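Local atomic coordinates of conserved hypothetical protein (Streptococcus pneumoniae, PDB entry 4QDY), a protein that is of unknown function but carries two YbbR-like domains, built mainly of beta strands, and is found here as a two-chain assembly. Residues A[20-23]-A[28-31]; A[36-41]-A[57-62]; A[80-83]-A[87-90]; A[144-149]-A[178-183]. All coordinates share one frame; numbering follows the deposited sequence.

Interaction 1 (A[20-23]-A[28-31])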
loop_
_atom_site.group_PDB
_atom_site.type_symbol
_atom_site.label_atom_id
_atom_site.label_comp_id
_atom_site.label_asym_id
_atom_site.label_seq_id
_atom_site.Cartn_x
_atom_site.Cartn_y
_atom_site.Cartn_z
ATOM N N ILE A 20 -2.669 5.454 -9.117
ATOM C CA ILE A 20 -1.488 6.308 -9.041
ATOM C C ILE A 20 -0.687 6.216 -10.340
ATOM O O ILE A 20 -0.235 5.134 -10.714
ATOM C CB ILE A 20 -0.614 5.919 -7.816
ATOM C CG1 ILE A 20 -1.425 6.044 -6.505
ATOM C CG2 ILE A 20 0.661 6.771 -7.769
ATOM C CD1 ILE A 20 -0.766 5.545 -5.272
ATOM N N ARG A 21 -0.491 7.370 -11.004
ATOM C CA ARG A 21 0.294 7.486 -12.229
ATOM C C ARG A 21 1.720 7.911 -11.864
ATOM O O ARG A 21 1.912 8.945 -11.213
ATOM C CB ARG A 21 -0.356 8.467 -13.229
ATOM C CG ARG A 21 0.448 8.646 -14.518
ATOM C CD ARG A 21 -0.221 9.578 -15.509
ATOM N NE ARG A 21 0.642 9.838 -16.665
ATOM C CZ ARG A 21 0.672 9.100 -17.772
ATOM N NH1 ARG A 21 -0.118 8.039 -17.893
ATOM N NH2 ARG A 21 1.496 9.415 -18.763
ATOM N N TYR A 22 2.710 7.089 -12.274
ATOM C CA TYR A 22 4.144 7.292 -12.040
ATOM C C TYR A 22 4.962 6.294 -12.864
ATOM O O TYR A 22 4.453 5.225 -13.218
ATOM C CB TYR A 22 4.487 7.155 -10.534
ATOM C CG TYR A 22 4.495 5.736 -10.006
ATOM C CD1 TYR A 22 3.306 5.046 -9.780
ATOM C CD2 TYR A 22 5.688 5.110 -9.654
ATOM C CE1 TYR A 22 3.310 3.739 -9.296
ATOM C CE2 TYR A 22 5.702 3.815 -9.141
ATOM C CZ TYR A 22 4.511 3.131 -8.965
ATOM O OH TYR A 22 4.526 1.855 -8.454
ATOM N N ASN A 23 6.238 6.623 -13.138
ATOM C CA ASN A 23 7.132 5.734 -13.873
ATOM C C ASN A 23 7.641 4.665 -12.903
ATOM O O ASN A 23 8.595 4.896 -12.154
ATOM C CB ASN A 23 8.274 6.524 -14.534
ATOM C CG ASN A 23 9.171 5.729 -15.459
ATOM O OD1 ASN A 23 9.125 4.494 -15.548
ATOM N ND2 ASN A 23 10.022 6.437 -16.179
ATOM N N PHE A 28 10.384 3.861 -7.219
ATOM C CA PHE A 28 9.728 2.956 -6.276
ATOM C C PHE A 28 8.978 3.806 -5.258
ATOM O O PHE A 28 9.560 4.750 -4.717
ATOM C CB PHE A 28 10.736 2.001 -5.606
ATOM C CG PHE A 28 10.101 0.965 -4.707
ATOM C CD1 PHE A 28 9.682 -0.259 -5.216
ATOM C CD2 PHE A 28 9.930 1.208 -3.348
ATOM C CE1 PHE A 28 9.091 -1.214 -4.385
ATOM C CE2 PHE A 28 9.336 0.251 -2.519
ATOM C CZ PHE A 28 8.922 -0.953 -3.043
ATOM N N ILE A 29 7.688 3.513 -5.018
ATOM C CA ILE A 29 6.885 4.322 -4.095
ATOM C C ILE A 29 6.334 3.452 -2.939
ATOM O O ILE A 29 6.101 2.252 -3.112
ATOM C CB ILE A 29 5.729 5.069 -4.825
ATOM C CG1 ILE A 29 4.693 4.104 -5.463
ATOM C CG2 ILE A 29 6.288 6.086 -5.844
ATOM C CD1 ILE A 29 3.390 4.760 -5.924
ATOM N N SER A 30 6.140 4.088 -1.758
ATOM C CA SER A 30 5.626 3.485 -0.518
ATOM C C SER A 30 5.197 4.564 0.496
ATOM O O SER A 30 5.432 5.753 0.271
ATOM C CB SER A 30 6.684 2.578 0.113
ATOM O OG SER A 30 7.838 3.310 0.501
ATOM N N GLY A 31 4.591 4.127 1.604
ATOM C CA GLY A 31 4.193 4.997 2.708
ATOM C C GLY A 31 2.794 5.581 2.689
ATOM O O GLY A 31 2.551 6.599 3.345
HETATM O O HOH W 1 6.440 0.647 -6.373
#
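Ile29 meets the ring of Tyr22 with nearly its whole side chain and touches Ile20 with its last methyl. From CB, which is directed toward 20-23, the first torsion places CG1 between the backbone N and the carbonyl carbon (chi1 63°), and from there the chain runs on extended toward the tyrosine. At the branch, CG2 lies above the ring on its CD2/CE2 side, 4.0 Å from both Tyr22 CD2 and Tyr22 CE2. CG1, over the same face, goes to the phenol end, with Tyr22 CZ 3.6 Å away and the OH close by. CD1 finishes over that face too, toward CE1, 3.7 Å from the Tyr22 centroid and 21° off the ring normal, a CH-pi contact. The same methyl meets Ile20 CG2 tip to tip at 3.9 Å, so Ile20 and Tyr22, two residues apart on 20-23, both close on one atom.

A water spans the polar side of the contact. It lies 3.1 Å from Tyr22 OH and accepts a weak hydrogen bond from Ile29 N at 3.4 Å. No direct hydrogen bond joins the two segments. Strand 27-30 instead pairs through Phe28 and Ser30 with strand 87-113, whose Val97 and Ile99 also pack on Ile29. Ile20 N is hydrogen-bonded to Glu35 OE2 of the second subunit, which puts the 20-23 side of the contact at the subunit interface. The arrangement is side-chain packing across a short chain reversal between strands 9-21 and 27-30, in the mixed beta sheet to which the first YbbR-like domain contributes.

Interaction 2 (A[36-41]-A[57-62])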
loop_
_atom_site.group_PDB
_atom_site.type_symbol
_atom_site.label_atom_id
_atom_site.label_comp_id
_atom_site.label_asym_id
_atom_site.label_seq_id
_atom_site.Cartn_x
_atom_site.Cartn_y
_atom_site.Cartn_z
ATOM N N VAL A 36 -8.896 3.894 -0.201
ATOM C CA VAL A 36 -9.554 5.023 0.465
ATOM C C VAL A 36 -11.072 4.788 0.526
ATOM O O VAL A 36 -11.580 3.810 -0.025
ATOM C CB VAL A 36 -9.241 6.385 -0.231
ATOM C CG1 VAL A 36 -7.774 6.770 -0.089
ATOM C CG2 VAL A 36 -9.678 6.398 -1.697
ATOM N N SER A 37 -11.785 5.703 1.193
ATOM C CA SER A 37 -13.242 5.729 1.263
ATOM C C SER A 37 -13.734 6.970 0.535
ATOM O O SER A 37 -13.061 8.000 0.569
ATOM C CB SER A 37 -13.742 5.678 2.703
ATOM O OG SER A 37 -13.470 4.412 3.282
ATOM N N VAL A 38 -14.859 6.866 -0.179
ATOM C CA VAL A 38 -15.392 7.996 -0.941
ATOM C C VAL A 38 -16.800 8.298 -0.430
ATOM O O VAL A 38 -17.674 7.428 -0.456
ATOM C CB VAL A 38 -15.366 7.741 -2.479
ATOM C CG1 VAL A 38 -15.987 8.904 -3.248
ATOM C CG2 VAL A 38 -13.944 7.488 -2.970
ATOM N N VAL A 39 -17.007 9.538 0.039
ATOM C CA VAL A 39 -18.306 9.983 0.536
ATOM C C VAL A 39 -19.096 10.517 -0.662
ATOM O O VAL A 39 -18.724 11.542 -1.237
ATOM C CB VAL A 39 -18.191 11.026 1.687
ATOM C CG1 VAL A 39 -19.567 11.372 2.254
ATOM C CG2 VAL A 39 -17.269 10.534 2.800
ATOM N N LEU A 40 -20.155 9.801 -1.060
ATOM C CA LEU A 40 -21.002 10.218 -2.178
ATOM C C LEU A 40 -22.268 10.899 -1.657
ATOM O O LEU A 40 -22.811 10.471 -0.641
ATOM C CB LEU A 40 -21.372 9.035 -3.094
ATOM C CG LEU A 40 -20.259 8.295 -3.841
ATOM C CD1 LEU A 40 -20.843 7.187 -4.686
ATOM C CD2 LEU A 40 -19.483 9.218 -4.759
ATOM N N THR A 41 -22.723 11.969 -2.340
ATOM C CA THR A 41 -23.930 12.718 -1.969
ATOM C C THR A 41 -24.711 13.072 -3.246
ATOM O O THR A 41 -24.126 13.546 -4.223
ATOM C CB THR A 41 -23.573 13.976 -1.139
ATOM O OG1 THR A 41 -22.684 13.626 -0.074
ATOM C CG2 THR A 41 -24.803 14.681 -0.565
ATOM N N ARG A 57 -19.787 0.647 -11.125
ATOM C CA ARG A 57 -19.095 1.877 -10.717
ATOM C C ARG A 57 -18.384 2.514 -11.914
ATOM O O ARG A 57 -17.677 1.824 -12.655
ATOM C CB ARG A 57 -18.091 1.583 -9.592
ATOM C CG ARG A 57 -17.468 2.823 -8.948
ATOM C CD ARG A 57 -16.497 2.442 -7.850
ATOM N NE ARG A 57 -17.146 1.625 -6.826
ATOM C CZ ARG A 57 -16.520 1.061 -5.800
ATOM N NH1 ARG A 57 -15.211 1.219 -5.643
ATOM N NH2 ARG A 57 -17.194 0.323 -4.931
ATOM N N LYS A 58 -18.565 3.834 -12.086
ATOM C CA LYS A 58 -17.955 4.595 -13.177
ATOM C C LYS A 58 -16.837 5.521 -12.674
ATOM O O LYS A 58 -15.918 5.805 -13.444
ATOM C CB LYS A 58 -19.019 5.425 -13.907
ATOM N N PHE A 59 -16.905 5.993 -11.404
ATOM C CA PHE A 59 -15.908 6.918 -10.862
ATOM C C PHE A 59 -14.611 6.177 -10.522
ATOM O O PHE A 59 -14.616 4.965 -10.302
ATOM C CB PHE A 59 -16.423 7.685 -9.617
ATOM C CG PHE A 59 -16.348 6.993 -8.271
ATOM C CD1 PHE A 59 -15.200 7.077 -7.491
ATOM C CD2 PHE A 59 -17.451 6.333 -7.749
ATOM C CE1 PHE A 59 -15.132 6.445 -6.248
ATOM C CE2 PHE A 59 -17.391 5.722 -6.492
ATOM C CZ PHE A 59 -16.230 5.779 -5.752
ATOM N N LYS A 60 -13.509 6.936 -10.448
ATOM C CA LYS A 60 -12.178 6.442 -10.112
ATOM C C LYS A 60 -11.406 7.505 -9.342
ATOM O O LYS A 60 -11.520 8.692 -9.658
ATOM C CB LYS A 60 -11.421 6.034 -11.386
ATOM N N VAL A 61 -10.640 7.091 -8.318
ATOM C CA VAL A 61 -9.827 8.031 -7.550
ATOM C C VAL A 61 -8.388 7.889 -8.084
ATOM O O VAL A 61 -7.855 6.780 -8.164
ATOM C CB VAL A 61 -9.944 7.889 -6.004
ATOM C CG1 VAL A 61 -9.595 6.490 -5.515
ATOM C CG2 VAL A 61 -9.113 8.943 -5.280
ATOM N N THR A 62 -7.805 9.014 -8.525
ATOM C CA THR A 62 -6.470 9.033 -9.121
ATOM C C THR A 62 -5.517 9.984 -8.385
ATOM O O THR A 62 -5.948 10.861 -7.639
ATOM C CB THR A 62 -6.540 9.441 -10.613
ATOM O OG1 THR A 62 -7.079 10.758 -10.733
ATOM C CG2 THR A 62 -7.342 8.464 -11.464
#
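Phe59 and Val61 are the residues of 57-62 that touch strand 35-42, and Arg57, just before them, lies against the Phe59 ring. Its CD is 3.6 Å above the plane of that ring, toward the rim, while its NH2 bonds to Met52 O near the end of helix 45-52. At Lys58 and Phe59 both backbone N-H groups go to Glu51 OE2, tying the chain to that same helix end. For Phe59, chi1 of 82° sets CG between its own N and carbonyl carbon and directs the ring at strand 35-42. The ring's far end is taken up by Val38, with CG2 3.6 Å from Phe59 CE1 and CB 3.9 Å from Phe59 CZ. Leu40 arrives at a slant, its CD1 4.2 Å from Phe59 CE2.

This is a strand-helix-strand unit of the first YbbR-like domain. The touching parts run 144° apart, roughly antiparallel, so it is not a classical beta-alpha-beta crossover. Strand 9-21 pairs with both strands, antiparallel to 35-42 and parallel to 60-64.

Lys60 opens strand 60-64 with its CB directed away from 36-41. Val61 faces inward again: its CG1 meets Val36 CG2 end-on at 3.8 Å. Thr62 turns to the other side, where its OG1 makes weak hydrogen bonds to Glu80 OE2 and Ser78 O.

Interaction 3 (A[80-83]-A[87-90])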
loop_
_atom_site.group_PDB
_atom_site.type_symbol
_atom_site.label_atom_id
_atom_site.label_comp_id
_atom_site.label_asym_id
_atom_site.label_seq_id
_atom_site.Cartn_x
_atom_site.Cartn_y
_atom_site.Cartn_z
ATOM N N GLU A 80 -12.312 11.140 -10.870
ATOM C CA GLU A 80 -12.551 11.201 -12.312
ATOM C C GLU A 80 -13.739 10.326 -12.708
ATOM O O GLU A 80 -14.009 9.325 -12.045
ATOM C CB GLU A 80 -11.300 10.772 -13.099
ATOM C CG GLU A 80 -10.091 11.674 -12.897
ATOM C CD GLU A 80 -8.840 11.325 -13.684
ATOM O OE1 GLU A 80 -8.921 10.496 -14.621
ATOM O OE2 GLU A 80 -7.780 11.921 -13.388
ATOM N N ASP A 81 -14.443 10.721 -13.792
ATOM C CA ASP A 81 -15.597 10.054 -14.414
ATOM C C ASP A 81 -16.781 9.877 -13.420
ATOM O O ASP A 81 -17.549 8.916 -13.548
ATOM C CB ASP A 81 -15.195 8.679 -14.991
ATOM C CG ASP A 81 -14.128 8.719 -16.072
ATOM O OD1 ASP A 81 -14.137 9.674 -16.887
ATOM O OD2 ASP A 81 -13.340 7.754 -16.160
ATOM N N LEU A 82 -16.957 10.826 -12.477
ATOM C CA LEU A 82 -18.083 10.793 -11.538
ATOM C C LEU A 82 -19.366 11.229 -12.264
ATOM O O LEU A 82 -19.364 12.300 -12.883
ATOM C CB LEU A 82 -17.828 11.680 -10.298
ATOM C CG LEU A 82 -18.958 11.737 -9.241
ATOM C CD1 LEU A 82 -18.977 10.484 -8.366
ATOM C CD2 LEU A 82 -18.799 12.943 -8.353
ATOM N N PRO A 83 -20.465 10.434 -12.201
ATOM C CA PRO A 83 -21.703 10.836 -12.899
ATOM C C PRO A 83 -22.294 12.130 -12.344
ATOM O O PRO A 83 -22.127 12.440 -11.163
ATOM C CB PRO A 83 -22.658 9.662 -12.661
ATOM C CG PRO A 83 -22.097 8.917 -11.521
ATOM C CD PRO A 83 -20.622 9.128 -11.532
ATOM N N THR A 87 -21.834 14.351 -5.732
ATOM C CA THR A 87 -20.712 15.003 -5.055
ATOM C C THR A 87 -19.859 13.899 -4.423
ATOM O O THR A 87 -20.409 13.030 -3.743
ATOM C CB THR A 87 -21.244 16.034 -4.037
ATOM O OG1 THR A 87 -21.994 17.025 -4.735
ATOM C CG2 THR A 87 -20.135 16.710 -3.232
ATOM N N ALA A 88 -18.533 13.914 -4.661
ATOM C CA ALA A 88 -17.624 12.901 -4.118
ATOM C C ALA A 88 -16.442 13.534 -3.403
ATOM O O ALA A 88 -15.792 14.432 -3.948
ATOM C CB ALA A 88 -17.118 11.996 -5.228
ATOM N N VAL A 89 -16.170 13.068 -2.173
ATOM C CA VAL A 89 -15.041 13.536 -1.368
ATOM C C VAL A 89 -14.307 12.298 -0.855
ATOM O O VAL A 89 -14.896 11.486 -0.134
ATOM C CB VAL A 89 -15.428 14.512 -0.215
ATOM C CG1 VAL A 89 -14.182 15.009 0.515
ATOM C CG2 VAL A 89 -16.235 15.704 -0.725
ATOM N N ALA A 90 -13.030 12.146 -1.254
ATOM C CA ALA A 90 -12.175 11.031 -0.848
ATOM C C ALA A 90 -11.733 11.192 0.604
ATOM O O ALA A 90 -11.507 12.315 1.060
ATOM C CB ALA A 90 -10.965 10.940 -1.761
#
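Leu82 points its forked end at Ala88, whose CB is directed back toward it. Both prongs reach the alanine methyl: Leu82 CD2 is 3.7 Å from Ala88 CB and Leu82 CD1 is 3.9 Å from it, so the CB faces the fork rather than one branch. The leucine gets there with CG anti to its N (chi1 179°), which carries the methyls straight out from the loop backbone toward the strand. Its CD2 extends past the methyl to the main chain, coming 3.8 Å from Ala88 N and 4.2 Å from Thr87 C. Thr87 itself directs its CB away from Leu82, as expected of alternating positions on a strand, and gives the contact mainly its backbone.

The contact closes the loop end of the beta hairpin formed by strands 71-80 and 87-113, antiparallel neighbours in the sheet of the first YbbR-like domain. At this end the two arms hydrogen-bond to other strands: Glu80 pairs with Lys60, Thr87 with Thr41 and Val89 with Val39. Asp81, in the left-handed helical region (phi 58°, psi 33°), turns the chain out of the strand just ahead of Leu82.

On the inner side the pair runs into the hydrophobic core. Leu40 touches both Leu82 and Ala88, Val38 packs against Ala88, and the Phe59 ring meets Leu82, so Leu82 covers that end of the core from the loop.

Interaction 4 (A[144-149]-A[178-183])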
loop_
_atom_site.group_PDB
_atom_site.type_symbol
_atom_site.label_atom_id
_atom_site.label_comp_id
_atom_site.label_asym_id
_atom_site.label_seq_id
_atom_site.Cartn_x
_atom_site.Cartn_y
_atom_site.Cartn_z
ATOM N N LEU A 144 16.606 -0.606 1.017
ATOM C CA LEU A 144 17.345 -1.752 0.471
ATOM C C LEU A 144 18.615 -2.014 1.304
ATOM O O LEU A 144 18.931 -3.172 1.587
ATOM C CB LEU A 144 17.702 -1.509 -1.009
ATOM C CG LEU A 144 17.985 -2.728 -1.894
ATOM C CD1 LEU A 144 16.703 -3.513 -2.181
ATOM C CD2 LEU A 144 18.546 -2.291 -3.226
ATOM N N ASP A 145 19.307 -0.931 1.730
ATOM C CA ASP A 145 20.505 -0.984 2.576
ATOM C C ASP A 145 20.178 -1.495 3.981
ATOM O O ASP A 145 21.037 -2.092 4.630
ATOM C CB ASP A 145 21.162 0.408 2.684
ATOM C CG ASP A 145 21.797 0.944 1.412
ATOM O OD1 ASP A 145 22.412 0.143 0.668
ATOM O OD2 ASP A 145 21.790 2.178 1.225
ATOM N N ARG A 146 18.937 -1.254 4.443
ATOM C CA ARG A 146 18.451 -1.635 5.769
ATOM C C ARG A 146 17.995 -3.102 5.848
ATOM O O ARG A 146 17.635 -3.553 6.936
ATOM C CB ARG A 146 17.276 -0.746 6.189
ATOM C CG ARG A 146 17.625 0.722 6.391
ATOM C CD ARG A 146 16.932 1.248 7.627
ATOM N NE ARG A 146 15.482 1.064 7.570
ATOM C CZ ARG A 146 14.670 1.225 8.607
ATOM N NH1 ARG A 146 15.158 1.547 9.800
ATOM N NH2 ARG A 146 13.364 1.039 8.469
ATOM N N ILE A 147 18.003 -3.842 4.723
ATOM C CA ILE A 147 17.586 -5.246 4.717
ATOM C C ILE A 147 18.691 -6.089 5.366
ATOM O O ILE A 147 19.856 -6.014 4.967
ATOM C CB ILE A 147 17.227 -5.758 3.297
ATOM C CG1 ILE A 147 16.139 -4.868 2.647
ATOM C CG2 ILE A 147 16.776 -7.229 3.351
ATOM C CD1 ILE A 147 15.842 -5.135 1.200
ATOM N N ASP A 148 18.304 -6.873 6.383
ATOM C CA ASP A 148 19.186 -7.763 7.126
ATOM C C ASP A 148 18.978 -9.212 6.675
ATOM O O ASP A 148 19.938 -9.872 6.269
ATOM C CB ASP A 148 18.929 -7.618 8.635
ATOM C CG ASP A 148 19.806 -8.475 9.522
ATOM O OD1 ASP A 148 21.031 -8.503 9.293
ATOM O OD2 ASP A 148 19.281 -9.048 10.499
ATOM N N LYS A 149 17.723 -9.706 6.756
ATOM C CA LYS A 149 17.352 -11.074 6.393
ATOM C C LYS A 149 16.021 -11.142 5.645
ATOM O O LYS A 149 15.134 -10.312 5.855
ATOM C CB LYS A 149 17.249 -11.967 7.650
ATOM C CG LYS A 149 18.563 -12.228 8.375
ATOM N N VAL A 178 11.748 -5.655 11.598
ATOM C CA VAL A 178 10.675 -4.852 11.000
ATOM C C VAL A 178 10.534 -5.206 9.515
ATOM O O VAL A 178 11.522 -5.148 8.784
ATOM C CB VAL A 178 10.927 -3.326 11.184
ATOM C CG1 VAL A 178 9.769 -2.499 10.629
ATOM C CG2 VAL A 178 11.185 -2.973 12.645
ATOM N N VAL A 179 9.302 -5.532 9.072
ATOM C CA VAL A 179 8.979 -5.845 7.671
ATOM C C VAL A 179 9.086 -4.532 6.881
ATOM O O VAL A 179 8.346 -3.581 7.146
ATOM C CB VAL A 179 7.594 -6.540 7.519
ATOM C CG1 VAL A 179 7.266 -6.814 6.054
ATOM C CG2 VAL A 179 7.539 -7.834 8.326
ATOM N N LEU A 180 10.052 -4.472 5.959
ATOM C CA LEU A 180 10.376 -3.282 5.173
ATOM C C LEU A 180 9.576 -3.210 3.857
ATOM O O LEU A 180 9.292 -4.259 3.270
ATOM C CB LEU A 180 11.887 -3.275 4.857
ATOM C CG LEU A 180 12.856 -3.250 6.054
ATOM C CD1 LEU A 180 14.270 -3.484 5.610
ATOM C CD2 LEU A 180 12.764 -1.946 6.838
ATOM N N PRO A 181 9.223 -1.981 3.372
ATOM C CA PRO A 181 8.477 -1.877 2.102
ATOM C C PRO A 181 9.375 -2.226 0.909
ATOM O O PRO A 181 10.182 -1.413 0.445
ATOM C CB PRO A 181 8.006 -0.420 2.072
ATOM C CG PRO A 181 8.944 0.311 2.946
ATOM C CD PRO A 181 9.485 -0.648 3.959
ATOM N N ALA A 182 9.249 -3.478 0.444
ATOM C CA ALA A 182 10.034 -4.033 -0.652
ATOM C C ALA A 182 9.265 -5.129 -1.392
ATOM O O ALA A 182 8.450 -5.828 -0.785
ATOM C CB ALA A 182 11.336 -4.593 -0.108
ATOM N N VAL A 183 9.535 -5.277 -2.701
ATOM C CA VAL A 183 8.916 -6.278 -3.578
ATOM C C VAL A 183 9.935 -7.405 -3.790
ATOM O O VAL A 183 11.020 -7.160 -4.318
ATOM C CB VAL A 183 8.431 -5.650 -4.915
ATOM C CG1 VAL A 183 7.783 -6.697 -5.815
ATOM C CG2 VAL A 183 7.468 -4.496 -4.665
#
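The guanidinium of Arg146 takes Leu180 CD2 against its NH2 at 3.5 Å, the methyl coming in obliquely. The setting is the second YbbR-like domain, where the chain leaves helix 141-145 and enters strand 149-153 through a classic beta bulge, Asp148 and Lys149 both facing Ile173. Arg146 reaches the leucine by bending at chi2 (-138°) and again at chi3 (-56°), which brings its NH2 beside Leu180 CD2. NH1 has a long, weak ion pair with Asp174 OD2, and Arg146 also packs on Val178 of the second subunit.

Leu180 is buried. Its other methyl, CD1, lies against the backbone of Arg146, 3.6 Å from Arg146 O and 4.1 Å from Arg146 CB. Ile147 crosses it at a slant. Strand 135-138 adds Ile137, which touches Ile147 and Ala182, while Leu180 bonds through its backbone to Ala172. A bound PEG fragment, probably from the crystallisation liquor, lies about 6 Å from the Leu180 side chain. With no hydrogen bond across them, the two segments are joined by packing, including Ile147 CG1 against Leu180 CD1 at 3.8 Å.

Interactions 1, 2 and 3 belong to the first YbbR-like domain, interaction 4 to the second. Interaction 2 is fully buried; interaction 3 lies beside it at the surface, centres 5 Å apart, and backbone pairs Lys60 with Glu80 and Thr41 with Thr87 link them on the same sheet. Interactions 1 and 4 are partly buried and both touch the second subunit. They also touch each other, the Phe28 ring of interaction 1 packing on Pro181 and Val183 of interaction 4, between the two domains. Interactions 2 and 3 are purely apolar, whereas interaction 1 adds a water and interaction 4 a guanidinium. Interactions 3 and 4 lie about 37 Å apart between centres.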